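Delta (Bacillus subtilis, PDB 3ZH9) probably opens the beta sliding clamp, as the delta subunit of the bacterial clamp loader, so that it can be loaded onto primed DNA. Local coordinates at residues Ile35-Val40 / Glu74-Val78; Phe52-Glu56 / Asn82-Leu86; Ala66-Pro70 / Ala110-Phe115. All blocks are in the same frame, centred on the assembly; numbering follows the deposited sequence.

Contact 1 (Ile35-Val40 / Glu74-Val78); sequences IRQTVV and ERRLV
No ring or other flat group carries the meeting of Val-39 with Leu-77: the guanidinium groups of Arg-36 and Arg-75 lie away from Leu-77 and take no part, and aliphatic carbons do the touching. The contact belongs to a parallel alpha/beta fold of the P-loop NTPase type, in which the last turn of helix 25-39 and Val-40 just beyond it lie against the start of strand 76-81, the two short segments running nearly antiparallel (158°) with their axes approaching to 8.9 Å. Leu-77 projects from the strand with CG anti to its backbone N (chi1 180°), which carries both methyl branches out to the helix. Its CD1 meets Ile-35 CG2 at 3.9 Å, while CD2 rests on the backbone at Arg-36 CA, 3.6 Å away. Val-40 CG2 closes on the root of the leucine, 3.8 Å from Leu-77 CB. No hydrogen bond crosses between the segments, and the side-chain atoms that touch are carbons. Beyond them, Val-114 on the neighbouring strand packs on Val-39, and Leu-9 of helix 2-10 on Ile-35. The tightest pair is Val-39 CG2 on Leu-77 CB, at 3.5 Å, where the valine methyl sits between its own backbone N and carbonyl carbon.

Contact 2 (Phe52-Glu56 / Asn82-Leu86); sequences FDLEE and NPYFL
Leu-54 sets its CD1 methyl against the edge of the Phe-85 ring, 3.6 Å from CZ and close to the ring plane. The leucine follows strand 49-53, and the phenylalanine lies in a 3-10 turn in the loop beyond strand 76-81, so the contact joins the chain exits of two neighbouring strands of the parallel sheet. At its base, Leu-54 CB approaches the carbonyl of Asn-82 (3.5 Å to O). One face of the Phe-85 ring is covered toward its rim by Pro-83 CA; this proline is the centre of an inverse gamma turn, and both rings that follow it, Tyr-84 and Phe-85, touch segment 52-56. With CG between its backbone N and carbonyl carbon (chi1 46°), Tyr-84 turns a ring edge to the backbone of that segment, its CE2 3.3 Å from Leu-54 O and near the ring plane. Phe-85 CD2 lies over one face of the tyrosine, toward its rim. Glu-55 bends at chi2 and brings OE1 obliquely to 3.8 Å from Tyr-84 CE2, its carboxylate only 25° from the plane of the ring. The tyrosine hydroxyl is hydrogen-bonded to Ile-95 O. Asp-53 forms an Asx turn: its OD1 accepts the backbone N-H of Glu-55 (2.9 Å, 161°), met from above the carboxylate plane. The chemistry is therefore mixed. Leu-54 CD1 on Phe-85 and Pro-83 is apolar, whereas the Tyr-84 edge meets a carbonyl and a carboxylate oxygen; the Asx turn fixes the backbone at Glu-55, and Leu-54 O, beside the tyrosine, has His-97 NE2 as its hydrogen-bond partner.

Contact 3 (Ala66-Pro70 / Ala110-Phe115); sequences AETFP and APYTVF
The end of helix 59-66 and the loop that leads from it toward strand 76-81 pack here against the type I beta turn, Ala-110 to Thr-113, that opens strand 113-119. Tyr-112 lies between them, its CG placed between backbone N and carbonyl carbon (chi1 41°), the rotamer in which the ring lies against segment 66-70. Phe-69 presents its edge to one face of the tyrosine in an offset edge-to-face pair, centroids 5.0 Å apart and planes at 85°, and Phe-69 CA adds a CH-pi contact over the ring. The opposite face is covered toward its rim by Ala-110 CB, so the ring is sandwiched. Pro-70 CD lies 3.6 Å from Tyr-112 CB, at the root of the side chain. The phenol OH donates to Glu-67 O at 3.0 Å, coming from well above the carbonyl plane (66° out of it). Thr-113 OG1 donates to Ala-66 O; the modelled 2.5 Å is very short and its exact value doubtful. Ala-66 CB in turn meets the edge of Phe-115 at CD2, 3.8 Å away. Tyr-112 of the turn and Thr-113 at the strand start thus donate to carbonyls where the helix ends, in a beta-alpha-beta crossover of a parallel sheet.

Along the chain the segments come in the order 35-40, 52-56, 66-70, 74-78, 82-86 and 110-115, so all three contacts interleave. They share one parallel sheet, with strands 49-53, 76-81 and 113-119 side by side. Contacts 1 and 3 lie near the strand starts, centres about 10 Å apart and on opposite faces of the sheet; Arg-76 ties them together, its NE and NH2 probably hydrogen-bonded to Thr-68 O and Phe-69 O. Contact 2 sits at the far ends of the strands, its centre about 21 Å from that of contact 1 and 20 Å from that of contact 3. Together they lie at the two ends of the strands in the parallel sheet of this clamp-loader subunit's P-loop NTPase-like domain.

Contact 1 (Ile35-Val40 / Glu74-Val78)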
ATOM      1  N   ILE A  35     -15.729   8.780   1.799  1.00 37.64           N
ATOM      2  CA  ILE A  35     -16.802   9.345   0.989  1.00 45.96           C
ATOM      3  C   ILE A  35     -18.109   8.680   1.386  1.00 45.14           C
ATOM      4  O   ILE A  35     -19.137   9.332   1.466  1.00 45.89           O
ATOM      5  CB  ILE A  35     -16.567   9.184  -0.514  1.00 42.84           C
ATOM      6  CG1 ILE A  35     -15.451  10.124  -0.984  1.00 34.65           C
ATOM      7  CG2 ILE A  35     -17.863   9.477  -1.282  1.00 35.24           C
ATOM      8  CD1 ILE A  35     -14.921   9.796  -2.389  1.00 25.93           C
ATOM      9  N   ARG A  36     -18.040   7.377   1.649  1.00 48.06           N
ATOM     10  CA  ARG A  36     -19.188   6.594   2.098  1.00 49.07           C
ATOM     11  C   ARG A  36     -19.727   7.107   3.433  1.00 51.54           C
ATOM     12  O   ARG A  36     -20.928   7.341   3.577  1.00 47.61           O
ATOM     13  CB  ARG A  36     -18.788   5.125   2.222  1.00 49.17           C
ATOM     14  CG  ARG A  36     -19.911   4.186   2.630  1.00 62.57           C
ATOM     15  CD  ARG A  36     -19.353   2.790   2.882  1.00 80.42           C
ATOM     16  NE  ARG A  36     -18.365   2.419   1.868  1.00 92.69           N
ATOM     17  CZ  ARG A  36     -17.688   1.274   1.861  1.00107.40           C
ATOM     18  NH1 ARG A  36     -17.890   0.374   2.815  1.00117.02           N
ATOM     19  NH2 ARG A  36     -16.810   1.029   0.896  1.00107.38           N
ATOM     20  N   GLN A  37     -18.835   7.282   4.402  1.00 50.53           N
ATOM     21  CA  GLN A  37     -19.196   7.839   5.706  1.00 47.14           C
ATOM     22  C   GLN A  37     -19.837   9.208   5.553  1.00 53.75           C
ATOM     23  O   GLN A  37     -20.639   9.630   6.383  1.00 53.17           O
ATOM     24  CB  GLN A  37     -17.950   7.963   6.600  1.00 40.93           C
ATOM     25  CG  GLN A  37     -17.458   6.631   7.133  1.00 63.47           C
ATOM     26  CD  GLN A  37     -16.073   6.700   7.777  1.00 75.11           C
ATOM     27  OE1 GLN A  37     -15.443   7.760   7.849  1.00 63.32           O
ATOM     28  NE2 GLN A  37     -15.595   5.553   8.248  1.00 84.89           N
ATOM     29  N   THR A  38     -19.463   9.918   4.494  1.00 50.93           N
ATOM     30  CA  THR A  38     -20.036  11.234   4.244  1.00 43.88           C
ATOM     31  C   THR A  38     -21.451  11.180   3.622  1.00 45.24           C
ATOM     32  O   THR A  38     -22.327  11.940   4.022  1.00 42.73           O
ATOM     33  CB  THR A  38     -19.106  12.110   3.367  1.00 46.89           C
ATOM     34  OG1 THR A  38     -17.794  12.155   3.939  1.00 48.79           O
ATOM     35  CG2 THR A  38     -19.637  13.517   3.284  1.00 42.01           C
ATOM     36  N   VAL A  39     -21.687  10.299   2.651  1.00 46.10           N
ATOM     37  CA  VAL A  39     -22.965  10.361   1.928  1.00 51.99           C
ATOM     38  C   VAL A  39     -23.991   9.303   2.345  1.00 49.55           C
ATOM     39  O   VAL A  39     -25.190   9.534   2.248  1.00 58.53           O
ATOM     40  CB  VAL A  39     -22.782  10.333   0.378  1.00 52.47           C
ATOM     41  CG1 VAL A  39     -21.514  11.034  -0.024  1.00 52.25           C
ATOM     42  CG2 VAL A  39     -22.755   8.922  -0.128  1.00 64.20           C
ATOM     43  N   VAL A  40     -23.526   8.147   2.801  1.00 48.89           N
ATOM     44  CA  VAL A  40     -24.420   7.028   3.093  1.00 57.09           C
ATOM     45  C   VAL A  40     -24.825   6.956   4.565  1.00 59.72           C
ATOM     46  O   VAL A  40     -24.004   7.178   5.459  1.00 52.83           O
ATOM     47  CB  VAL A  40     -23.798   5.675   2.674  1.00 56.85           C
ATOM     48  CG1 VAL A  40     -24.761   4.539   2.944  1.00 60.19           C
ATOM     49  CG2 VAL A  40     -23.415   5.695   1.212  1.00 50.74           C
ATOM     50  N   GLU A  74     -30.718  11.838   1.119  1.00 62.38           N
ATOM     51  CA  GLU A  74     -30.420  13.033   0.340  1.00 61.70           C
ATOM     52  C   GLU A  74     -29.556  12.682  -0.861  1.00 51.25           C
ATOM     53  O   GLU A  74     -29.658  13.302  -1.913  1.00 53.12           O
ATOM     54  CB  GLU A  74     -29.704  14.082   1.203  1.00 60.67           C
ATOM     55  N   ARG A  75     -28.700  11.682  -0.698  1.00 44.48           N
ATOM     56  CA  ARG A  75     -27.750  11.335  -1.741  1.00 39.03           C
ATOM     57  C   ARG A  75     -27.595   9.839  -1.890  1.00 40.08           C
ATOM     58  O   ARG A  75     -27.847   9.072  -0.965  1.00 45.69           O
ATOM     59  CB  ARG A  75     -26.369  11.949  -1.465  1.00 47.31           C
ATOM     60  CG  ARG A  75     -26.204  13.401  -1.899  1.00 51.94           C
ATOM     61  CD  ARG A  75     -24.796  13.623  -2.390  1.00 54.59           C
ATOM     62  NE  ARG A  75     -24.391  15.027  -2.452  1.00 61.11           N
ATOM     63  CZ  ARG A  75     -23.993  15.737  -1.401  1.00 64.90           C
ATOM     64  NH1 ARG A  75     -23.963  15.191  -0.189  1.00 67.30           N
ATOM     65  NH2 ARG A  75     -23.643  17.006  -1.557  1.00 68.33           N
ATOM     66  N   ARG A  76     -27.124   9.450  -3.067  1.00 39.29           N
ATOM     67  CA  ARG A  76     -26.866   8.074  -3.425  1.00 41.34           C
ATOM     68  C   ARG A  76     -25.359   7.983  -3.700  1.00 36.92           C
ATOM     69  O   ARG A  76     -24.744   8.969  -4.094  1.00 33.54           O
ATOM     70  CB  ARG A  76     -27.707   7.778  -4.666  1.00 45.00           C
ATOM     71  CG  ARG A  76     -27.344   6.593  -5.480  1.00 47.44           C
ATOM     72  CD  ARG A  76     -28.259   6.518  -6.695  1.00 42.61           C
ATOM     73  NE  ARG A  76     -29.652   6.249  -6.337  1.00 42.61           N
ATOM     74  CZ  ARG A  76     -30.051   5.219  -5.591  1.00 42.31           C
ATOM     75  NH1 ARG A  76     -29.167   4.361  -5.107  1.00 38.21           N
ATOM     76  NH2 ARG A  76     -31.336   5.051  -5.316  1.00 44.03           N
ATOM     77  N   LEU A  77     -24.757   6.825  -3.439  1.00 36.68           N
ATOM     78  CA  LEU A  77     -23.344   6.606  -3.733  1.00 32.85           C
ATOM     79  C   LEU A  77     -23.185   5.449  -4.707  1.00 38.84           C
ATOM     80  O   LEU A  77     -23.669   4.352  -4.459  1.00 38.01           O
ATOM     81  CB  LEU A  77     -22.548   6.315  -2.454  1.00 32.49           C
ATOM     82  CG  LEU A  77     -21.041   6.051  -2.594  1.00 36.71           C
ATOM     83  CD1 LEU A  77     -20.327   7.194  -3.327  1.00 30.96           C
ATOM     84  CD2 LEU A  77     -20.421   5.845  -1.220  1.00 40.23           C
ATOM     85  N   VAL A  78     -22.499   5.690  -5.815  1.00 36.85           N
ATOM     86  CA  VAL A  78     -22.304   4.648  -6.809  1.00 34.19           C
ATOM     87  C   VAL A  78     -20.816   4.497  -7.072  1.00 38.28           C
ATOM     88  O   VAL A  78     -20.148   5.449  -7.490  1.00 36.90           O
ATOM     89  CB  VAL A  78     -23.026   4.948  -8.144  1.00 40.26           C
ATOM     90  CG1 VAL A  78     -22.579   3.957  -9.219  1.00 40.89           C
ATOM     91  CG2 VAL A  78     -24.557   4.926  -7.972  1.00 41.59           C
TER

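Contact 2 (Phe52-Glu56 / Asn82-Leu86)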
ATOM      1  N   PHE A  52     -19.921  -1.555  -8.264  1.00 43.24           N
ATOM      2  CA  PHE A  52     -19.758  -2.371  -9.458  1.00 45.06           C
ATOM      3  C   PHE A  52     -18.278  -2.618  -9.741  1.00 50.49           C
ATOM      4  O   PHE A  52     -17.425  -1.821  -9.354  1.00 50.01           O
ATOM      5  CB  PHE A  52     -20.420  -1.688 -10.661  1.00 45.64           C
ATOM      6  CG  PHE A  52     -21.899  -1.440 -10.481  1.00 46.98           C
ATOM      7  CD1 PHE A  52     -22.354  -0.309  -9.803  1.00 37.35           C
ATOM      8  CD2 PHE A  52     -22.833  -2.340 -10.985  1.00 42.91           C
ATOM      9  CE1 PHE A  52     -23.706  -0.078  -9.635  1.00 39.22           C
ATOM     10  CE2 PHE A  52     -24.194  -2.113 -10.818  1.00 51.12           C
ATOM     11  CZ  PHE A  52     -24.630  -0.980 -10.143  1.00 47.58           C
ATOM     12  N   ASP A  53     -17.980  -3.725 -10.415  1.00 51.02           N
ATOM     13  CA  ASP A  53     -16.618  -4.027 -10.858  1.00 49.82           C
ATOM     14  C   ASP A  53     -16.657  -4.241 -12.373  1.00 50.07           C
ATOM     15  O   ASP A  53     -17.240  -5.209 -12.856  1.00 52.79           O
ATOM     16  CB  ASP A  53     -16.091  -5.269 -10.124  1.00 42.81           C
ATOM     17  CG  ASP A  53     -14.633  -5.579 -10.440  1.00 53.64           C
ATOM     18  OD1 ASP A  53     -14.119  -5.129 -11.490  1.00 50.49           O
ATOM     19  OD2 ASP A  53     -14.005  -6.292  -9.630  1.00 56.21           O
ATOM     20  N   LEU A  54     -16.049  -3.332 -13.125  1.00 49.03           N
ATOM     21  CA  LEU A  54     -16.145  -3.388 -14.578  1.00 49.41           C
ATOM     22  C   LEU A  54     -15.403  -4.581 -15.194  1.00 53.39           C
ATOM     23  O   LEU A  54     -15.459  -4.794 -16.407  1.00 58.79           O
ATOM     24  CB  LEU A  54     -15.674  -2.072 -15.197  1.00 49.90           C
ATOM     25  CG  LEU A  54     -16.531  -0.866 -14.809  1.00 50.60           C
ATOM     26  CD1 LEU A  54     -16.066   0.392 -15.548  1.00 46.28           C
ATOM     27  CD2 LEU A  54     -18.021  -1.156 -15.082  1.00 40.55           C
ATOM     28  N   GLU A  55     -14.709  -5.353 -14.364  1.00 44.64           N
ATOM     29  CA  GLU A  55     -14.131  -6.607 -14.823  1.00 55.91           C
ATOM     30  C   GLU A  55     -15.238  -7.600 -15.163  1.00 56.65           C
ATOM     31  O   GLU A  55     -15.043  -8.495 -15.984  1.00 56.54           O
ATOM     32  CB  GLU A  55     -13.229  -7.218 -13.750  1.00 62.10           C
ATOM     33  CG  GLU A  55     -12.051  -6.353 -13.340  1.00 77.26           C
ATOM     34  CD  GLU A  55     -10.910  -6.377 -14.343  1.00 85.44           C
ATOM     35  OE1 GLU A  55     -11.126  -6.800 -15.501  1.00 88.03           O
ATOM     36  OE2 GLU A  55      -9.790  -5.970 -13.964  1.00 83.26           O
ATOM     37  N   GLU A  56     -16.329  -7.532 -14.406  1.00 52.94           N
ATOM     38  CA  GLU A  56     -17.444  -8.460 -14.553  1.00 60.51           C
ATOM     39  C   GLU A  56     -18.853  -7.877 -14.679  1.00 57.94           C
ATOM     40  O   GLU A  56     -19.787  -8.604 -14.984  1.00 57.92           O
ATOM     41  CB  GLU A  56     -17.444  -9.400 -13.361  1.00 59.77           C
ATOM     42  CG  GLU A  56     -17.763  -8.704 -12.076  1.00 64.90           C
ATOM     43  CD  GLU A  56     -17.502  -9.568 -10.885  1.00 76.59           C
ATOM     44  OE1 GLU A  56     -16.908 -10.641 -11.067  1.00 83.11           O
ATOM     45  OE2 GLU A  56     -17.886  -9.181  -9.768  1.00 79.96           O
ATOM     46  N   ASN A  82     -12.338  -0.438 -11.540  1.00 45.04           N
ATOM     47  CA  ASN A  82     -11.578  -1.038 -12.647  1.00 45.56           C
ATOM     48  C   ASN A  82     -11.976  -0.646 -14.070  1.00 50.40           C
ATOM     49  O   ASN A  82     -12.276  -1.517 -14.890  1.00 49.11           O
ATOM     50  CB  ASN A  82     -11.570  -2.566 -12.541  1.00 49.76           C
ATOM     51  CG  ASN A  82     -11.051  -3.055 -11.206  1.00 54.37           C
ATOM     52  OD1 ASN A  82     -11.551  -4.042 -10.664  1.00 64.06           O
ATOM     53  ND2 ASN A  82     -10.057  -2.368 -10.664  1.00 41.80           N
ATOM     54  N   PRO A  83     -11.974   0.659 -14.369  1.00 46.33           N
ATOM     55  CA  PRO A  83     -12.156   1.111 -15.752  1.00 48.33           C
ATOM     56  C   PRO A  83     -10.868   0.928 -16.555  1.00 47.23           C
ATOM     57  O   PRO A  83     -10.203   1.912 -16.881  1.00 42.54           O
ATOM     58  CB  PRO A  83     -12.502   2.599 -15.589  1.00 42.30           C
ATOM     59  CG  PRO A  83     -11.869   2.989 -14.307  1.00 40.92           C
ATOM     60  CD  PRO A  83     -11.939   1.781 -13.415  1.00 47.29           C
ATOM     61  N   TYR A  84     -10.536  -0.324 -16.866  1.00 42.82           N
ATOM     62  CA  TYR A  84      -9.297  -0.672 -17.563  1.00 46.35           C
ATOM     63  C   TYR A  84      -9.186   0.008 -18.921  1.00 53.43           C
ATOM     64  O   TYR A  84      -8.090   0.222 -19.428  1.00 52.81           O
ATOM     65  CB  TYR A  84      -9.163  -2.195 -17.725  1.00 47.65           C
ATOM     66  CG  TYR A  84     -10.426  -2.877 -18.200  1.00 51.33           C
ATOM     67  CD1 TYR A  84     -10.736  -2.955 -19.559  1.00 57.63           C
ATOM     68  CD2 TYR A  84     -11.322  -3.429 -17.288  1.00 50.81           C
ATOM     69  CE1 TYR A  84     -11.914  -3.574 -19.991  1.00 60.66           C
ATOM     70  CE2 TYR A  84     -12.495  -4.045 -17.709  1.00 53.74           C
ATOM     71  CZ  TYR A  84     -12.782  -4.118 -19.056  1.00 60.57           C
ATOM     72  OH  TYR A  84     -13.945  -4.734 -19.460  1.00 71.11           O
ATOM     73  N   PHE A  85     -10.328   0.343 -19.506  1.00 48.78           N
ATOM     74  CA  PHE A  85     -10.351   1.024 -20.790  1.00 52.82           C
ATOM     75  C   PHE A  85      -9.831   2.463 -20.689  1.00 56.95           C
ATOM     76  O   PHE A  85      -9.724   3.151 -21.699  1.00 61.43           O
ATOM     77  CB  PHE A  85     -11.769   1.007 -21.363  1.00 46.31           C
ATOM     78  CG  PHE A  85     -12.829   1.341 -20.350  1.00 51.38           C
ATOM     79  CD1 PHE A  85     -13.070   2.657 -19.989  1.00 43.76           C
ATOM     80  CD2 PHE A  85     -13.569   0.337 -19.744  1.00 46.40           C
ATOM     81  CE1 PHE A  85     -14.032   2.965 -19.046  1.00 46.18           C
ATOM     82  CE2 PHE A  85     -14.528   0.640 -18.804  1.00 41.66           C
ATOM     83  CZ  PHE A  85     -14.765   1.958 -18.459  1.00 43.75           C
ATOM     84  N   LEU A  86      -9.523   2.913 -19.474  1.00 53.73           N
ATOM     85  CA  LEU A  86      -8.873   4.211 -19.272  1.00 56.95           C
ATOM     86  C   LEU A  86      -7.355   4.114 -19.465  1.00 59.81           C
ATOM     87  O   LEU A  86      -6.676   5.131 -19.622  1.00 53.35           O
ATOM     88  CB  LEU A  86      -9.196   4.782 -17.888  1.00 49.64           C
ATOM     89  CG  LEU A  86     -10.640   5.247 -17.695  1.00 51.76           C
ATOM     90  CD1 LEU A  86     -10.864   5.807 -16.289  1.00 44.84           C
ATOM     91  CD2 LEU A  86     -10.999   6.272 -18.759  1.00 52.25           C
TER

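Contact 3 (Ala66-Pro70 / Ala110-Phe115)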
ATOM      1  N   ALA A  66     -26.989   5.323 -11.034  1.00 40.19           N
ATOM      2  CA  ALA A  66     -26.567   6.690 -10.734  1.00 36.73           C
ATOM      3  C   ALA A  66     -27.711   7.644 -11.048  1.00 44.71           C
ATOM      4  O   ALA A  66     -27.864   8.691 -10.419  1.00 36.78           O
ATOM      5  CB  ALA A  66     -25.352   7.039 -11.540  1.00 33.27           C
ATOM      6  N   GLU A  67     -28.544   7.257 -12.009  1.00 46.84           N
ATOM      7  CA  GLU A  67     -29.630   8.123 -12.424  1.00 46.47           C
ATOM      8  C   GLU A  67     -30.932   7.881 -11.663  1.00 48.93           C
ATOM      9  O   GLU A  67     -31.964   8.447 -11.987  1.00 54.17           O
ATOM     10  CB  GLU A  67     -29.790   8.094 -13.944  1.00 44.27           C
ATOM     11  CG  GLU A  67     -29.022   9.248 -14.584  1.00 54.30           C
ATOM     12  CD  GLU A  67     -28.565   8.961 -15.996  1.00 66.57           C
ATOM     13  OE1 GLU A  67     -28.916   7.884 -16.532  1.00 65.07           O
ATOM     14  OE2 GLU A  67     -27.851   9.821 -16.568  1.00 67.41           O
ATOM     15  N   THR A  68     -30.859   7.063 -10.621  1.00 52.43           N
ATOM     16  CA  THR A  68     -32.001   6.820  -9.747  1.00 44.07           C
ATOM     17  C   THR A  68     -31.960   7.791  -8.573  1.00 43.07           C
ATOM     18  O   THR A  68     -30.892   8.028  -8.004  1.00 45.91           O
ATOM     19  CB  THR A  68     -31.946   5.392  -9.179  1.00 52.16           C
ATOM     20  OG1 THR A  68     -31.938   4.455 -10.259  1.00 54.40           O
ATOM     21  CG2 THR A  68     -33.148   5.116  -8.288  1.00 63.60           C
ATOM     22  N   PHE A  69     -33.109   8.356  -8.212  1.00 43.07           N
ATOM     23  CA  PHE A  69     -33.202   9.180  -7.014  1.00 40.36           C
ATOM     24  C   PHE A  69     -32.755   8.379  -5.798  1.00 46.89           C
ATOM     25  O   PHE A  69     -32.974   7.169  -5.730  1.00 48.07           O
ATOM     26  CB  PHE A  69     -34.636   9.666  -6.776  1.00 41.70           C
ATOM     27  CG  PHE A  69     -35.158  10.576  -7.847  1.00 63.15           C
ATOM     28  CD1 PHE A  69     -34.293  11.319  -8.632  1.00 67.39           C
ATOM     29  CD2 PHE A  69     -36.527  10.691  -8.065  1.00 76.61           C
ATOM     30  CE1 PHE A  69     -34.776  12.161  -9.622  1.00 74.59           C
ATOM     31  CE2 PHE A  69     -37.018  11.532  -9.051  1.00 82.35           C
ATOM     32  CZ  PHE A  69     -36.137  12.270  -9.830  1.00 80.43           C
ATOM     33  N   PRO A  70     -32.140   9.056  -4.820  1.00 43.07           N
ATOM     34  CA  PRO A  70     -31.890   8.366  -3.556  1.00 44.35           C
ATOM     35  C   PRO A  70     -33.209   7.940  -2.926  1.00 49.05           C
ATOM     36  O   PRO A  70     -34.284   8.512  -3.171  1.00 45.25           O
ATOM     37  CB  PRO A  70     -31.217   9.438  -2.687  1.00 46.66           C
ATOM     38  CG  PRO A  70     -30.773  10.502  -3.640  1.00 46.68           C
ATOM     39  CD  PRO A  70     -31.751  10.474  -4.771  1.00 42.25           C
ATOM     40  N   ALA A 110     -25.984  13.026 -12.292  1.00 37.55           N
ATOM     41  CA  ALA A 110     -27.188  13.241 -11.491  1.00 37.90           C
ATOM     42  C   ALA A 110     -26.802  13.971 -10.214  1.00 37.07           C
ATOM     43  O   ALA A 110     -25.898  13.538  -9.509  1.00 38.20           O
ATOM     44  CB  ALA A 110     -27.860  11.923 -11.167  1.00 31.93           C
ATOM     45  N   PRO A 111     -27.489  15.080  -9.910  1.00 41.72           N
ATOM     46  CA  PRO A 111     -27.030  15.946  -8.816  1.00 42.41           C
ATOM     47  C   PRO A 111     -27.157  15.276  -7.448  1.00 45.17           C
ATOM     48  O   PRO A 111     -26.480  15.649  -6.483  1.00 38.99           O
ATOM     49  CB  PRO A 111     -27.956  17.155  -8.925  1.00 46.52           C
ATOM     50  CG  PRO A 111     -29.216  16.618  -9.570  1.00 44.66           C
ATOM     51  CD  PRO A 111     -28.745  15.556 -10.525  1.00 40.96           C
ATOM     52  N   TYR A 112     -28.006  14.258  -7.382  1.00 41.09           N
ATOM     53  CA  TYR A 112     -28.293  13.568  -6.131  1.00 41.92           C
ATOM     54  C   TYR A 112     -27.412  12.329  -5.931  1.00 36.73           C
ATOM     55  O   TYR A 112     -27.525  11.624  -4.933  1.00 45.37           O
ATOM     56  CB  TYR A 112     -29.763  13.166  -6.126  1.00 50.08           C
ATOM     57  CG  TYR A 112     -30.236  12.644  -7.475  1.00 55.66           C
ATOM     58  CD1 TYR A 112     -29.954  11.341  -7.888  1.00 55.30           C
ATOM     59  CD2 TYR A 112     -30.963  13.463  -8.338  1.00 64.72           C
ATOM     60  CE1 TYR A 112     -30.402  10.873  -9.123  1.00 69.41           C
ATOM     61  CE2 TYR A 112     -31.411  13.010  -9.570  1.00 69.64           C
ATOM     62  CZ  TYR A 112     -31.132  11.718  -9.961  1.00 75.17           C
ATOM     63  OH  TYR A 112     -31.590  11.286 -11.191  1.00 72.13           O
ATOM     64  N   THR A 113     -26.542  12.076  -6.898  1.00 30.57           N
ATOM     65  CA  THR A 113     -25.647  10.927  -6.869  1.00 32.29           C
ATOM     66  C   THR A 113     -24.195  11.378  -6.729  1.00 33.15           C
ATOM     67  O   THR A 113     -23.769  12.351  -7.357  1.00 35.37           O
ATOM     68  CB  THR A 113     -25.785  10.089  -8.172  1.00 31.27           C
ATOM     69  OG1 THR A 113     -27.049   9.428  -8.184  1.00 36.27           O
ATOM     70  CG2 THR A 113     -24.674   9.051  -8.291  1.00 33.22           C
ATOM     71  N   VAL A 114     -23.447  10.685  -5.885  1.00 28.34           N
ATOM     72  CA  VAL A 114     -21.989  10.774  -5.913  1.00 28.03           C
ATOM     73  C   VAL A 114     -21.438   9.538  -6.628  1.00 36.36           C
ATOM     74  O   VAL A 114     -21.586   8.401  -6.155  1.00 37.75           O
ATOM     75  CB  VAL A 114     -21.387  10.898  -4.494  1.00 31.93           C
ATOM     76  CG1 VAL A 114     -19.844  10.967  -4.566  1.00 26.86           C
ATOM     77  CG2 VAL A 114     -21.995  12.117  -3.772  1.00 31.80           C
ATOM     78  N   PHE A 115     -20.820   9.775  -7.779  1.00 31.64           N
ATOM     79  CA  PHE A 115     -20.320   8.717  -8.661  1.00 28.87           C
ATOM     80  C   PHE A 115     -18.788   8.659  -8.558  1.00 35.04           C
ATOM     81  O   PHE A 115     -18.094   9.632  -8.899  1.00 34.90           O
ATOM     82  CB  PHE A 115     -20.730   9.052 -10.098  1.00 28.48           C
ATOM     83  CG  PHE A 115     -20.516   7.943 -11.085  1.00 39.76           C
ATOM     84  CD1 PHE A 115     -19.294   7.804 -11.743  1.00 41.25           C
ATOM     85  CD2 PHE A 115     -21.551   7.051 -11.390  1.00 36.10           C
ATOM     86  CE1 PHE A 115     -19.098   6.780 -12.673  1.00 40.38           C
ATOM     87  CE2 PHE A 115     -21.361   6.038 -12.313  1.00 38.27           C
ATOM     88  CZ  PHE A 115     -20.134   5.901 -12.959  1.00 35.98           C
TER